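Local coordinates for putative Lipoprotein (Shewanella oneidensis, PDB 3U24), which is of unknown function but binds zinc and calcium and, belonging to a family of the peptidase MA clan, may be related to zinc metallopeptidases, at residues Y121-G126 with S183-D188; N151-Y156 with F210-K215; D317-E322 with W400-L405; S321-Q326 with Y377-L382. All coordinates share one frame; numbering follows the deposited sequence. Where two conformers were deposited one is given.

Contact 1. Residues Y121-G126 with S183-D188. With EDO (1,2-ethanediol), chain P; EDO (1,2-ethanediol), chain S.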
loop_
_atom_site.group_PDB
_atom_site.type_symbol
_atom_site.label_atom_id
_atom_site.label_comp_id
_atom_site.label_asym_id
_atom_site.label_seq_id
_atom_site.Cartn_x
_atom_site.Cartn_y
_atom_site.Cartn_z
ATOM N N TYR A 121 2.269 8.603 -17.414
ATOM C CA TYR A 121 3.125 9.629 -17.961
ATOM C C TYR A 121 2.891 10.971 -17.279
ATOM O O TYR A 121 1.918 11.696 -17.549
ATOM C CB TYR A 121 2.902 9.742 -19.455
ATOM C CG TYR A 121 3.105 8.430 -20.163
ATOM C CD1 TYR A 121 4.366 8.032 -20.536
ATOM C CD2 TYR A 121 2.054 7.574 -20.416
ATOM C CE1 TYR A 121 4.579 6.838 -21.165
ATOM C CE2 TYR A 121 2.251 6.379 -21.063
ATOM C CZ TYR A 121 3.519 6.024 -21.456
ATOM O OH TYR A 121 3.787 4.840 -22.105
ATOM N N ASN A 122 3.799 11.308 -16.383
ATOM C CA ASN A 122 3.709 12.558 -15.597
ATOM C C ASN A 122 5.076 12.849 -14.978
ATOM O O ASN A 122 5.600 12.036 -14.218
ATOM C CB ASN A 122 2.646 12.417 -14.488
ATOM C CG ASN A 122 2.337 13.743 -13.764
ATOM O OD1 ASN A 122 3.113 14.730 -13.809
ATOM N ND2 ASN A 122 1.174 13.768 -13.079
ATOM N N VAL A 123 5.664 13.985 -15.318
ATOM C CA VAL A 123 7.017 14.293 -14.767
ATOM C C VAL A 123 6.996 14.853 -13.323
ATOM O O VAL A 123 8.035 14.930 -12.671
ATOM C CB VAL A 123 7.796 15.245 -15.706
ATOM C CG1 VAL A 123 7.857 14.642 -17.105
ATOM C CG2 VAL A 123 7.138 16.629 -15.735
ATOM N N ALA A 124 5.825 15.202 -12.819
ATOM C CA ALA A 124 5.721 16.022 -11.596
ATOM C C ALA A 124 6.383 15.330 -10.396
ATOM O O ALA A 124 7.184 15.954 -9.659
ATOM C CB ALA A 124 4.245 16.370 -11.297
ATOM N N GLY A 125 6.088 14.036 -10.252
ATOM C CA GLY A 125 6.558 13.196 -9.167
ATOM C C GLY A 125 8.068 13.226 -8.943
ATOM O O GLY A 125 8.549 13.426 -7.819
ATOM N N GLY A 126 8.820 13.033 -10.000
ATOM C CA GLY A 126 10.279 13.030 -9.884
ATOM C C GLY A 126 10.825 14.402 -9.470
ATOM O O GLY A 126 11.756 14.510 -8.654
ATOM N N SER A 183 1.695 22.798 -9.486
ATOM C CA SER A 183 2.008 23.099 -8.105
ATOM C C SER A 183 3.519 22.822 -7.813
ATOM O O SER A 183 4.022 23.172 -6.761
ATOM C CB SER A 183 1.097 22.314 -7.194
ATOM O OG SER A 183 1.518 20.991 -7.213
ATOM N N VAL A 184 4.215 22.198 -8.762
ATOM C CA VAL A 184 5.656 21.977 -8.694
ATOM C C VAL A 184 6.328 23.005 -9.607
ATOM O O VAL A 184 7.223 23.734 -9.173
ATOM C CB VAL A 184 6.001 20.531 -9.135
ATOM C CG1 VAL A 184 7.512 20.306 -9.189
ATOM C CG2 VAL A 184 5.318 19.503 -8.220
ATOM N N PHE A 185 5.880 23.093 -10.865
ATOM C CA PHE A 185 6.380 24.091 -11.805
ATOM C C PHE A 185 5.662 25.428 -11.577
ATOM O O PHE A 185 4.864 25.868 -12.405
ATOM C CB PHE A 185 6.302 23.608 -13.267
ATOM C CG PHE A 185 7.188 22.425 -13.541
ATOM C CD1 PHE A 185 8.537 22.601 -13.781
ATOM C CD2 PHE A 185 6.708 21.129 -13.456
ATOM C CE1 PHE A 185 9.382 21.498 -13.987
ATOM C CE2 PHE A 185 7.543 20.031 -13.638
ATOM C CZ PHE A 185 8.882 20.210 -13.897
ATOM N N SER A 186 6.006 26.061 -10.442
ATOM C CA SER A 186 5.289 27.205 -9.880
ATOM C C SER A 186 6.109 28.498 -9.813
ATOM O O SER A 186 7.363 28.507 -9.912
ATOM C CB SER A 186 4.898 26.854 -8.450
ATOM O OG SER A 186 6.074 26.799 -7.628
ATOM N N ASP A 187 5.390 29.591 -9.569
ATOM C CA ASP A 187 6.001 30.906 -9.264
ATOM C C ASP A 187 6.981 30.781 -8.096
ATOM O O ASP A 187 8.042 31.408 -8.118
ATOM C CB ASP A 187 4.935 31.967 -8.906
ATOM C CG ASP A 187 4.370 32.722 -10.132
ATOM O OD1 ASP A 187 4.943 32.657 -11.257
ATOM O OD2 ASP A 187 3.338 33.428 -9.958
ATOM N N ASP A 188 6.615 29.997 -7.085
ATOM C CA ASP A 188 7.495 29.728 -5.959
ATOM C C ASP A 188 8.837 29.034 -6.343
ATOM O O ASP A 188 9.891 29.383 -5.817
ATOM C CB ASP A 188 6.758 28.920 -4.894
ATOM C CG ASP A 188 5.667 29.741 -4.147
ATOM O OD1 ASP A 188 5.601 31.015 -4.235
ATOM O OD2 ASP A 188 4.841 29.081 -3.454
HETATM C C1 EDO P . 8.511 10.361 -12.508
HETATM O O1 EDO P . 7.732 11.563 -12.369
HETATM C C2 EDO P . 9.089 10.176 -13.926
HETATM O O2 EDO P . 10.164 11.097 -14.108
HETATM C C1 EDO S . 4.832 7.797 -12.603
HETATM O O1 EDO S . 5.465 8.829 -13.386
HETATM C C2 EDO S . 3.298 7.913 -12.652
HETATM O O2 EDO S . 2.792 9.103 -12.027
#
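Phe185 sits at the centre of an inverse gamma turn, and from this tight bend its ring reaches across to Val123, where the chain turns into helix 124-131. Two turns that lead into helices meet here, in a part of the DUF885 fold that is mostly helix and has no strand, and no hydrogen bond joins them. The gamma turn is closed by a weak bond from Ser186 N to Val184 O. With Phe185 CG beside its backbone N (chi1 -65°), the far end of the ring comes nearer to Val123 than CB does, and CE2 lies 4.0 Å from Val123 CG2. The two side chains cross at about a right angle, the methyl group approaching the ring obliquely. Beside this pair, Val184 points at the first turn of the helix, its CG2 4.3 Å from Ala124 O, and also leans on Phe127 and Ala128. Phe127 meets the Phe185 ring edge to face, while Phe210 packs against it from helix 200-234. The helix start is shaped by an Asx turn: Asn122 OD1 accepts from Ala124 N at 2.9 Å, a nearly straight bond (162°) whose donor lies above the plane of the amide carbonyl. An ethanediol, probably from the crystallisation liquor, bridges the same turn. Its O1 donates to Asn122 O at 2.9 Å and accepts from Gly126 N at 3.0 Å.

Contact 2. Residues N151-Y156 with F210-K215. With EDO (1,2-ethanediol), chain Y.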
loop_
_atom_site.group_PDB
_atom_site.type_symbol
_atom_site.label_atom_id
_atom_site.label_comp_id
_atom_site.label_asym_id
_atom_site.label_seq_id
_atom_site.Cartn_x
_atom_site.Cartn_y
_atom_site.Cartn_z
ATOM N N ASN A 151 14.615 17.359 -21.170
ATOM C CA ASN A 151 13.809 16.417 -21.968
ATOM C C ASN A 151 12.316 16.297 -21.661
ATOM O O ASN A 151 11.675 15.355 -22.096
ATOM C CB ASN A 151 14.509 15.046 -21.991
ATOM C CG ASN A 151 15.801 15.114 -22.805
ATOM O OD1 ASN A 151 15.815 15.748 -23.873
ATOM N ND2 ASN A 151 16.890 14.604 -22.270
ATOM N N ILE A 152 11.750 17.290 -21.017
ATOM C CA ILE A 152 10.321 17.263 -20.780
ATOM C C ILE A 152 9.487 17.192 -22.073
ATOM O O ILE A 152 8.515 16.441 -22.109
ATOM C CB ILE A 152 9.842 18.410 -19.841
ATOM C CG1 ILE A 152 10.306 18.103 -18.414
ATOM C CG2 ILE A 152 8.324 18.598 -19.910
ATOM C CD1 ILE A 152 10.115 19.204 -17.391
ATOM N N PRO A 153 9.833 17.983 -23.114
ATOM C CA PRO A 153 9.025 17.855 -24.368
ATOM C C PRO A 153 9.106 16.453 -24.923
ATOM O O PRO A 153 8.103 15.869 -25.355
ATOM C CB PRO A 153 9.694 18.848 -25.311
ATOM C CG PRO A 153 10.112 19.952 -24.373
ATOM C CD PRO A 153 10.616 19.228 -23.126
ATOM N N ALA A 154 10.307 15.899 -24.882
ATOM C CA ALA A 154 10.519 14.528 -25.420
ATOM C C ALA A 154 9.740 13.475 -24.648
ATOM O O ALA A 154 9.250 12.527 -25.204
ATOM C CB ALA A 154 11.989 14.167 -25.416
ATOM N N TYR A 155 9.696 13.647 -23.336
ATOM C CA TYR A 155 8.984 12.743 -22.450
ATOM C C TYR A 155 7.526 12.679 -22.871
ATOM O O TYR A 155 7.012 11.625 -23.005
ATOM C CB TYR A 155 9.100 13.244 -21.005
ATOM C CG TYR A 155 8.386 12.411 -19.989
ATOM C CD1 TYR A 155 7.033 12.587 -19.753
ATOM C CD2 TYR A 155 9.051 11.435 -19.279
ATOM C CE1 TYR A 155 6.357 11.805 -18.803
ATOM C CE2 TYR A 155 8.391 10.625 -18.320
ATOM C CZ TYR A 155 7.047 10.821 -18.087
ATOM O OH TYR A 155 6.380 10.050 -17.146
ATOM N N TYR A 156 6.868 13.823 -23.062
ATOM C CA TYR A 156 5.462 13.803 -23.411
ATOM C C TYR A 156 5.196 13.436 -24.903
ATOM O O TYR A 156 4.159 12.826 -25.192
ATOM C CB TYR A 156 4.770 15.113 -22.995
ATOM C CG TYR A 156 4.599 15.276 -21.476
ATOM C CD1 TYR A 156 3.675 14.526 -20.792
ATOM C CD2 TYR A 156 5.361 16.188 -20.751
ATOM C CE1 TYR A 156 3.523 14.640 -19.421
ATOM C CE2 TYR A 156 5.211 16.329 -19.370
ATOM C CZ TYR A 156 4.292 15.525 -18.717
ATOM O OH TYR A 156 4.075 15.652 -17.368
ATOM N N PHE A 210 12.245 26.407 -18.338
ATOM C CA PHE A 210 10.975 26.344 -17.588
ATOM C C PHE A 210 9.815 26.758 -18.488
ATOM O O PHE A 210 8.707 26.214 -18.391
ATOM C CB PHE A 210 11.073 27.235 -16.377
ATOM C CG PHE A 210 9.817 27.336 -15.544
ATOM C CD1 PHE A 210 8.805 28.186 -15.887
ATOM C CD2 PHE A 210 9.713 26.649 -14.335
ATOM C CE1 PHE A 210 7.665 28.305 -15.088
ATOM C CE2 PHE A 210 8.587 26.780 -13.527
ATOM C CZ PHE A 210 7.555 27.607 -13.915
ATOM N N ASP A 211 10.058 27.739 -19.348
ATOM C CA ASP A 211 9.032 28.180 -20.266
ATOM C C ASP A 211 8.820 27.076 -21.307
ATOM O O ASP A 211 7.693 26.728 -21.644
ATOM C CB ASP A 211 9.455 29.454 -20.992
ATOM C CG ASP A 211 9.544 30.674 -20.085
ATOM O OD1 ASP A 211 8.946 30.714 -18.973
ATOM O OD2 ASP A 211 10.241 31.619 -20.537
ATOM N N ILE A 212 9.898 26.518 -21.834
ATOM C CA ILE A 212 9.717 25.382 -22.754
ATOM C C ILE A 212 8.945 24.232 -22.049
ATOM O O ILE A 212 8.044 23.642 -22.638
ATOM C CB ILE A 212 11.046 24.890 -23.317
ATOM C CG1 ILE A 212 11.624 25.929 -24.280
ATOM C CG2 ILE A 212 10.898 23.554 -24.039
ATOM C CD1 ILE A 212 13.093 25.665 -24.589
ATOM N N ALA A 213 9.270 23.954 -20.784
ATOM C CA ALA A 213 8.622 22.842 -20.069
ATOM C C ALA A 213 7.138 23.090 -19.855
ATOM O O ALA A 213 6.350 22.193 -20.095
ATOM C CB ALA A 213 9.303 22.549 -18.727
ATOM N N SER A 214 6.806 24.289 -19.363
ATOM C CA SER A 214 5.433 24.718 -19.127
ATOM C C SER A 214 4.564 24.635 -20.377
ATOM O O SER A 214 3.442 24.197 -20.328
ATOM C CB SER A 214 5.407 26.166 -18.631
ATOM O OG SER A 214 6.103 26.217 -17.397
ATOM N N LYS A 215 5.092 25.125 -21.478
ATOM C CA LYS A 215 4.438 24.998 -22.768
ATOM C C LYS A 215 4.147 23.509 -23.110
ATOM O O LYS A 215 3.040 23.178 -23.469
ATOM C CB LYS A 215 5.319 25.642 -23.829
ATOM C CG LYS A 215 4.815 25.554 -25.257
ATOM C CD LYS A 215 5.827 26.147 -26.260
ATOM C CE LYS A 215 5.238 26.266 -27.664
ATOM N NZ LYS A 215 4.014 27.135 -27.624
HETATM C C1 EDO Y . 15.491 18.068 -25.783
HETATM O O1 EDO Y . 15.267 19.155 -24.863
HETATM C C2 EDO Y . 14.260 17.196 -26.117
HETATM O O2 EDO Y . 13.065 17.491 -25.351
#
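A small apolar helix-to-helix contact joins the N-terminal turn of helix 152-162, through Ile152 and Pro153, to the long helix 200-234, at Ile212 and Ala213, in the N-terminal half of the chain and away from the annotated metal sites. The backbones come close at Ile152 and Ala213, whose CA atoms are 5.9 Å apart. Ile152 has CG1 beside its backbone N and an extended end (chi2 171°), which carries CD1 to within 3.7 Å of Ala213 CB. One residue on, Pro153 CG lies 3.7 Å from Ile212 CG2, the two side chains crossing at about a right angle. The first pair is buried and continues inward to Phe185, whereas Ile212 is exposed, so the second pair borders the surface. Ile152 also serves its own helix: its CG2 lies at the edge of the Tyr156 ring, in the ring plane, while Tyr155 CD1 sits 3.8 Å above the ring, over its centre. On helix 200-234, Phe210 O is gripped from opposite faces of its plane by Ser214 N and by Ser214 OG, the latter at 2.8 Å, which gives the serine hydroxyl a partner within its own helix. No hydrogen bond or charge pair crosses between the segments, so their contact is van der Waals packing of aliphatic groups, consistent with a non-directional fit.

Contact 3. Residues D317-E322 with W400-L405. With ZN (zinc ion), chain J.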
loop_
_atom_site.group_PDB
_atom_site.type_symbol
_atom_site.label_atom_id
_atom_site.label_comp_id
_atom_site.label_asym_id
_atom_site.label_seq_id
_atom_site.Cartn_x
_atom_site.Cartn_y
_atom_site.Cartn_z
ATOM N N ASP A 317 -10.917 16.324 21.524
ATOM C CA ASP A 317 -9.676 16.956 21.962
ATOM C C ASP A 317 -8.728 15.967 22.711
ATOM O O ASP A 317 -7.544 16.238 22.838
ATOM C CB ASP A 317 -9.988 18.196 22.828
ATOM C CG ASP A 317 -10.476 19.434 22.003
ATOM O OD1 ASP A 317 -10.549 19.399 20.752
ATOM O OD2 ASP A 317 -10.785 20.474 22.640
ATOM N N ASP A 318 -9.244 14.812 23.148
ATOM C CA ASP A 318 -8.436 13.778 23.788
ATOM C C ASP A 318 -7.999 12.624 22.882
ATOM O O ASP A 318 -7.497 11.638 23.363
ATOM C CB ASP A 318 -9.187 13.215 24.995
ATOM C CG ASP A 318 -9.453 14.278 26.043
ATOM O OD1 ASP A 318 -8.621 15.201 26.181
ATOM O OD2 ASP A 318 -10.506 14.189 26.710
ATOM N N PHE A 319 -8.180 12.756 21.583
ATOM C CA PHE A 319 -7.953 11.667 20.661
ATOM C C PHE A 319 -6.493 11.165 20.783
ATOM O O PHE A 319 -6.238 9.981 21.014
ATOM C CB PHE A 319 -8.271 12.114 19.225
ATOM C CG PHE A 319 -8.114 11.024 18.210
ATOM C CD1 PHE A 319 -9.037 10.013 18.116
ATOM C CD2 PHE A 319 -7.041 11.019 17.333
ATOM C CE1 PHE A 319 -8.887 8.991 17.175
ATOM C CE2 PHE A 319 -6.880 10.001 16.386
ATOM C CZ PHE A 319 -7.790 8.976 16.322
ATOM N N VAL A 320 -5.570 12.094 20.652
ATOM C CA VAL A 320 -4.117 11.809 20.650
ATOM C C VAL A 320 -3.669 11.244 22.020
ATOM O O VAL A 320 -2.999 10.262 22.067
ATOM C CB VAL A 320 -3.307 13.052 20.223
ATOM C CG1 VAL A 320 -1.822 12.805 20.376
ATOM C CG2 VAL A 320 -3.636 13.428 18.755
ATOM N N SER A 321 -4.074 11.854 23.116
ATOM C CA SER A 321 -3.857 11.303 24.448
ATOM C C SER A 321 -4.430 9.914 24.652
ATOM O O SER A 321 -3.819 9.118 25.375
ATOM C CB SER A 321 -4.527 12.188 25.482
ATOM O OG SER A 321 -3.787 13.357 25.592
ATOM N N GLU A 322 -5.595 9.615 24.056
ATOM C CA GLU A 322 -6.185 8.280 24.252
ATOM C C GLU A 322 -5.260 7.279 23.586
ATOM O O GLU A 322 -5.003 6.191 24.138
ATOM C CB GLU A 322 -7.623 8.182 23.731
ATOM C CG GLU A 322 -8.306 6.798 23.832
ATOM C CD GLU A 322 -8.406 6.265 25.269
ATOM O OE1 GLU A 322 -8.553 7.079 26.194
ATOM O OE2 GLU A 322 -8.313 5.031 25.500
ATOM N N TRP A 400 -14.268 1.044 20.578
ATOM C CA TRP A 400 -13.697 -0.237 20.191
ATOM C C TRP A 400 -12.750 -0.194 19.015
ATOM O O TRP A 400 -11.658 -0.790 19.072
ATOM C CB TRP A 400 -14.793 -1.232 19.940
ATOM C CG TRP A 400 -15.694 -1.405 21.157
ATOM C CD1 TRP A 400 -15.499 -2.256 22.228
ATOM C CD2 TRP A 400 -16.925 -0.677 21.481
ATOM N NE1 TRP A 400 -16.517 -2.140 23.135
ATOM C CE2 TRP A 400 -17.400 -1.213 22.743
ATOM C CE3 TRP A 400 -17.630 0.333 20.884
ATOM C CZ2 TRP A 400 -18.536 -0.739 23.364
ATOM C CZ3 TRP A 400 -18.792 0.776 21.482
ATOM C CH2 TRP A 400 -19.233 0.252 22.697
ATOM N N ILE A 401 -13.121 0.503 17.952
ATOM C CA ILE A 401 -12.338 0.456 16.728
ATOM C C ILE A 401 -10.992 1.146 16.938
ATOM O O ILE A 401 -10.014 0.745 16.345
ATOM C CB ILE A 401 -13.086 1.065 15.524
ATOM C CG1 ILE A 401 -14.276 0.180 15.096
ATOM C CG2 ILE A 401 -12.164 1.383 14.361
ATOM C CD1 ILE A 401 -13.978 -1.232 14.652
ATOM N N LEU A 402 -10.935 2.176 17.770
ATOM C CA LEU A 402 -9.681 2.835 18.075
ATOM C C LEU A 402 -8.645 1.862 18.699
ATOM O O LEU A 402 -7.474 1.960 18.430
ATOM C CB LEU A 402 -9.930 4.035 18.986
ATOM C CG LEU A 402 -8.693 4.869 19.340
ATOM C CD1 LEU A 402 -7.925 5.281 18.062
ATOM C CD2 LEU A 402 -9.063 6.059 20.226
ATOM N N GLN A 403 -9.116 0.902 19.501
ATOM C CA GLN A 403 -8.249 -0.076 20.134
ATOM C C GLN A 403 -7.742 -1.068 19.064
ATOM O O GLN A 403 -6.551 -1.339 18.954
ATOM C CB GLN A 403 -9.013 -0.809 21.229
ATOM C CG GLN A 403 -9.482 0.046 22.410
ATOM C CD GLN A 403 -10.265 -0.801 23.422
ATOM O OE1 GLN A 403 -9.703 -1.726 24.010
ATOM N NE2 GLN A 403 -11.556 -0.517 23.605
ATOM N N ILE A 404 -8.654 -1.540 18.216
ATOM C CA ILE A 404 -8.274 -2.358 17.076
ATOM C C ILE A 404 -7.298 -1.664 16.117
ATOM O O ILE A 404 -6.365 -2.298 15.628
ATOM C CB ILE A 404 -9.514 -2.835 16.311
ATOM C CG1 ILE A 404 -10.291 -3.799 17.178
ATOM C CG2 ILE A 404 -9.132 -3.538 15.009
ATOM C CD1 ILE A 404 -11.701 -3.924 16.658
ATOM N N LEU A 405 -7.501 -0.376 15.855
ATOM C CA LEU A 405 -6.546 0.393 15.037
ATOM C C LEU A 405 -5.131 0.418 15.648
ATOM O O LEU A 405 -4.126 0.320 14.933
ATOM C CB LEU A 405 -7.010 1.852 14.837
ATOM C CG LEU A 405 -6.071 2.814 14.065
ATOM C CD1 LEU A 405 -6.006 2.444 12.584
ATOM C CD2 LEU A 405 -6.457 4.288 14.238
HETATM ZN ZN ZN J . -9.242 3.580 27.443
HETATM O O HOH W 1 -11.273 4.685 27.472
HETATM O O HOH W 2 -9.758 1.276 26.427
#
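Leu402 drives its forked end between Phe319 and Glu322, residues of the first turn of helix 319-337, and so packs that helix against helix 401-409, which carries the metal-site residues His408 and Glu409 in this DUF885 protein, whose family is placed in the peptidase MA clan. The tight side is apolar. Leu402 CD1 lies 3.9 Å from Phe319 CE1, coming obliquely at the ring, and its other branch, CD2, meets Glu322 CG at 3.8 Å. Phe319 has CG anti to its backbone N (chi1 -178°), which swings the ring end nearer to the leucine than its CB is, and the ring also touches Val379 of strand 376-379. The other side is polar and looser. The Glu322 chain bends at chi2 (60°), leaving its methylene on the leucine while its carboxylate, partnered by Gln326, turns to a zinc ion that also carries two waters. His399, another zinc-binding residue, has its side chain about 6 Å from that of Glu322. Glu322 OE2 lies 2.6 Å from the zinc, a long bond, and the two waters bind the metal at 2.3 and 2.6 Å.

Contact 4. Residues S321-Q326 with Y377-L382. With ZN (zinc ion), chain J.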
loop_
_atom_site.group_PDB
_atom_site.type_symbol
_atom_site.label_atom_id
_atom_site.label_comp_id
_atom_site.label_asym_id
_atom_site.label_seq_id
_atom_site.Cartn_x
_atom_site.Cartn_y
_atom_site.Cartn_z
ATOM N N SER A 321 -4.074 11.854 23.116
ATOM C CA SER A 321 -3.857 11.303 24.448
ATOM C C SER A 321 -4.430 9.914 24.652
ATOM O O SER A 321 -3.819 9.118 25.375
ATOM C CB SER A 321 -4.527 12.188 25.482
ATOM O OG SER A 321 -3.787 13.357 25.592
ATOM N N GLU A 322 -5.595 9.615 24.056
ATOM C CA GLU A 322 -6.185 8.280 24.252
ATOM C C GLU A 322 -5.260 7.279 23.586
ATOM O O GLU A 322 -5.003 6.191 24.138
ATOM C CB GLU A 322 -7.623 8.182 23.731
ATOM C CG GLU A 322 -8.306 6.798 23.832
ATOM C CD GLU A 322 -8.406 6.265 25.269
ATOM O OE1 GLU A 322 -8.553 7.079 26.194
ATOM O OE2 GLU A 322 -8.313 5.031 25.500
ATOM N N VAL A 323 -4.708 7.672 22.442
ATOM C CA VAL A 323 -3.759 6.831 21.754
ATOM C C VAL A 323 -2.514 6.593 22.571
ATOM O O VAL A 323 -2.081 5.435 22.678
ATOM C CB VAL A 323 -3.383 7.359 20.351
ATOM C CG1 VAL A 323 -2.404 6.399 19.699
ATOM C CG2 VAL A 323 -4.626 7.474 19.453
ATOM N N ARG A 324 -1.941 7.649 23.162
ATOM C CA ARG A 324 -0.741 7.480 23.996
ATOM C C ARG A 324 -1.010 6.592 25.202
ATOM O O ARG A 324 -0.153 5.826 25.633
ATOM C CB ARG A 324 -0.243 8.810 24.564
ATOM C CG ARG A 324 0.377 9.775 23.589
ATOM C CD ARG A 324 1.284 10.811 24.279
ATOM N NE ARG A 324 1.938 11.561 23.227
ATOM C CZ ARG A 324 1.502 12.711 22.724
ATOM N NH1 ARG A 324 0.453 13.338 23.234
ATOM N NH2 ARG A 324 2.156 13.251 21.711
ATOM N N LYS A 325 -2.180 6.727 25.784
ATOM C CA LYS A 325 -2.562 5.902 26.931
ATOM C C LYS A 325 -2.701 4.407 26.529
ATOM O O LYS A 325 -2.277 3.492 27.280
ATOM C CB LYS A 325 -3.864 6.470 27.515
ATOM C CG LYS A 325 -4.477 5.747 28.700
ATOM C CD LYS A 325 -5.773 6.433 29.144
ATOM C CE LYS A 325 -6.466 5.662 30.273
ATOM N NZ LYS A 325 -6.946 4.317 29.820
ATOM N N GLN A 326 -3.212 4.158 25.324
ATOM C CA GLN A 326 -3.524 2.781 24.887
ATOM C C GLN A 326 -2.281 1.956 24.576
ATOM O O GLN A 326 -2.241 0.766 24.878
ATOM C CB GLN A 326 -4.467 2.752 23.683
ATOM C CG GLN A 326 -5.902 2.972 24.091
ATOM C CD GLN A 326 -6.877 2.816 22.955
ATOM O OE1 GLN A 326 -6.552 2.243 21.902
ATOM N NE2 GLN A 326 -8.087 3.330 23.152
ATOM N N TYR A 377 4.754 7.013 15.405
ATOM C CA TYR A 377 3.338 6.749 15.157
ATOM C C TYR A 377 2.643 8.091 14.919
ATOM O O TYR A 377 2.367 8.841 15.865
ATOM C CB TYR A 377 2.731 6.018 16.357
ATOM C CG TYR A 377 1.336 5.432 16.205
ATOM C CD1 TYR A 377 0.726 5.278 14.973
ATOM C CD2 TYR A 377 0.664 4.957 17.318
ATOM C CE1 TYR A 377 -0.536 4.714 14.863
ATOM C CE2 TYR A 377 -0.583 4.376 17.229
ATOM C CZ TYR A 377 -1.184 4.251 16.002
ATOM O OH TYR A 377 -2.438 3.707 15.931
ATOM N N ASN A 378 2.392 8.382 13.647
ATOM C CA ASN A 378 1.674 9.575 13.204
ATOM C C ASN A 378 0.171 9.436 13.450
ATOM O O ASN A 378 -0.491 8.619 12.827
ATOM C CB ASN A 378 1.903 9.819 11.712
ATOM C CG ASN A 378 3.349 10.098 11.383
ATOM O OD1 ASN A 378 4.015 10.863 12.075
ATOM N ND2 ASN A 378 3.849 9.477 10.315
ATOM N N VAL A 379 -0.354 10.236 14.367
ATOM C CA VAL A 379 -1.769 10.211 14.699
ATOM C C VAL A 379 -2.248 11.630 14.466
ATOM O O VAL A 379 -1.729 12.552 15.108
ATOM C CB VAL A 379 -1.961 9.846 16.176
ATOM C CG1 VAL A 379 -3.390 10.110 16.613
ATOM C CG2 VAL A 379 -1.584 8.387 16.408
ATOM N N THR A 380 -3.185 11.823 13.539
ATOM C CA THR A 380 -3.639 13.182 13.197
ATOM C C THR A 380 -4.653 13.723 14.179
ATOM O O THR A 380 -5.768 13.162 14.244
ATOM C CB THR A 380 -4.271 13.274 11.795
ATOM O OG1 THR A 380 -3.354 12.694 10.858
ATOM C CG2 THR A 380 -4.560 14.773 11.418
ATOM N N PRO A 381 -4.281 14.821 14.924
ATOM C CA PRO A 381 -5.335 15.491 15.691
ATOM C C PRO A 381 -6.495 15.950 14.770
ATOM O O PRO A 381 -6.352 16.089 13.521
ATOM C CB PRO A 381 -4.612 16.686 16.403
ATOM C CG PRO A 381 -3.276 16.820 15.761
ATOM C CD PRO A 381 -2.961 15.493 15.096
ATOM N N LEU A 382 -7.644 16.119 15.407
ATOM C CA LEU A 382 -8.849 16.520 14.721
ATOM C C LEU A 382 -8.987 18.036 14.918
ATOM O O LEU A 382 -9.710 18.510 15.788
ATOM C CB LEU A 382 -10.023 15.715 15.275
ATOM C CG LEU A 382 -9.711 14.223 15.375
ATOM C CD1 LEU A 382 -10.875 13.427 15.929
ATOM C CD2 LEU A 382 -9.278 13.709 14.013
HETATM ZN ZN ZN J . -9.242 3.580 27.443
HETATM O O HOH W 1 -11.273 4.685 27.472
HETATM O O HOH W 2 -9.758 1.276 26.427
#
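Val323 presses CG1 against the ring of Tyr377 and, with the same methyl group, against Val379, joining helix 319-337 to strand 376-379 in a buried apolar cluster. CG1 stands anti to the backbone N (chi1 -179°), a setting that aims it at the strand, where it lies 3.7 Å from Tyr377 CE2 and 3.9 Å from Val379 CG2. The valine and tyrosine side chains cross at about a right angle, the methyl reaching the ring obliquely, whereas the two valines meet tip to tip. Within the strand, Val379 CG2 also rests 3.9 Å above the Tyr377 ring, so that the same methyl sits over the ring centre and meets Val323. The tyrosine does not end in an apolar setting: its hydroxyl is hydrogen-bonded to Asn406 of helix 401-409, and the same asparagine donates to Gln326 OE1. The other end of that amide holds the zinc-binding Glu322: Gln326 NE2 donates to the anti lone pair of OE2 at 2.9 Å (162°), with the acceptor close to the amide plane. Asn406 thus links the strand, by way of Gln326, to the carboxylate. Strand 376-379 is the middle member of a three-stranded mixed sheet, parallel to 349-352 and antiparallel to 362-364; helix 319-337 lies against it, with helix 401-409 at the tyrosine end.

Overall arrangement
From the N terminus, contact 1 closes the loop between residues 126 and 183, and contact 2 closes that between 156 and 210. Their segments alternate along the chain, so the two loops cross. They also touch in space, since Tyr155 OH and Tyr156 OH probably hydrogen-bond to Asn122 N and Val123 N, and together they tie helices 124-131, 152-162 and 200-234 around the turn before helix 187-195. Contacts 3 and 4 form a second cluster, with centres about 33 to 48 Å from those of the first pair. Both start from helix 319-337. The loop of contact 4, to strand 376-379, lies within the longer one of contact 3, to helix 401-409, and the two share Ser321 and Glu322.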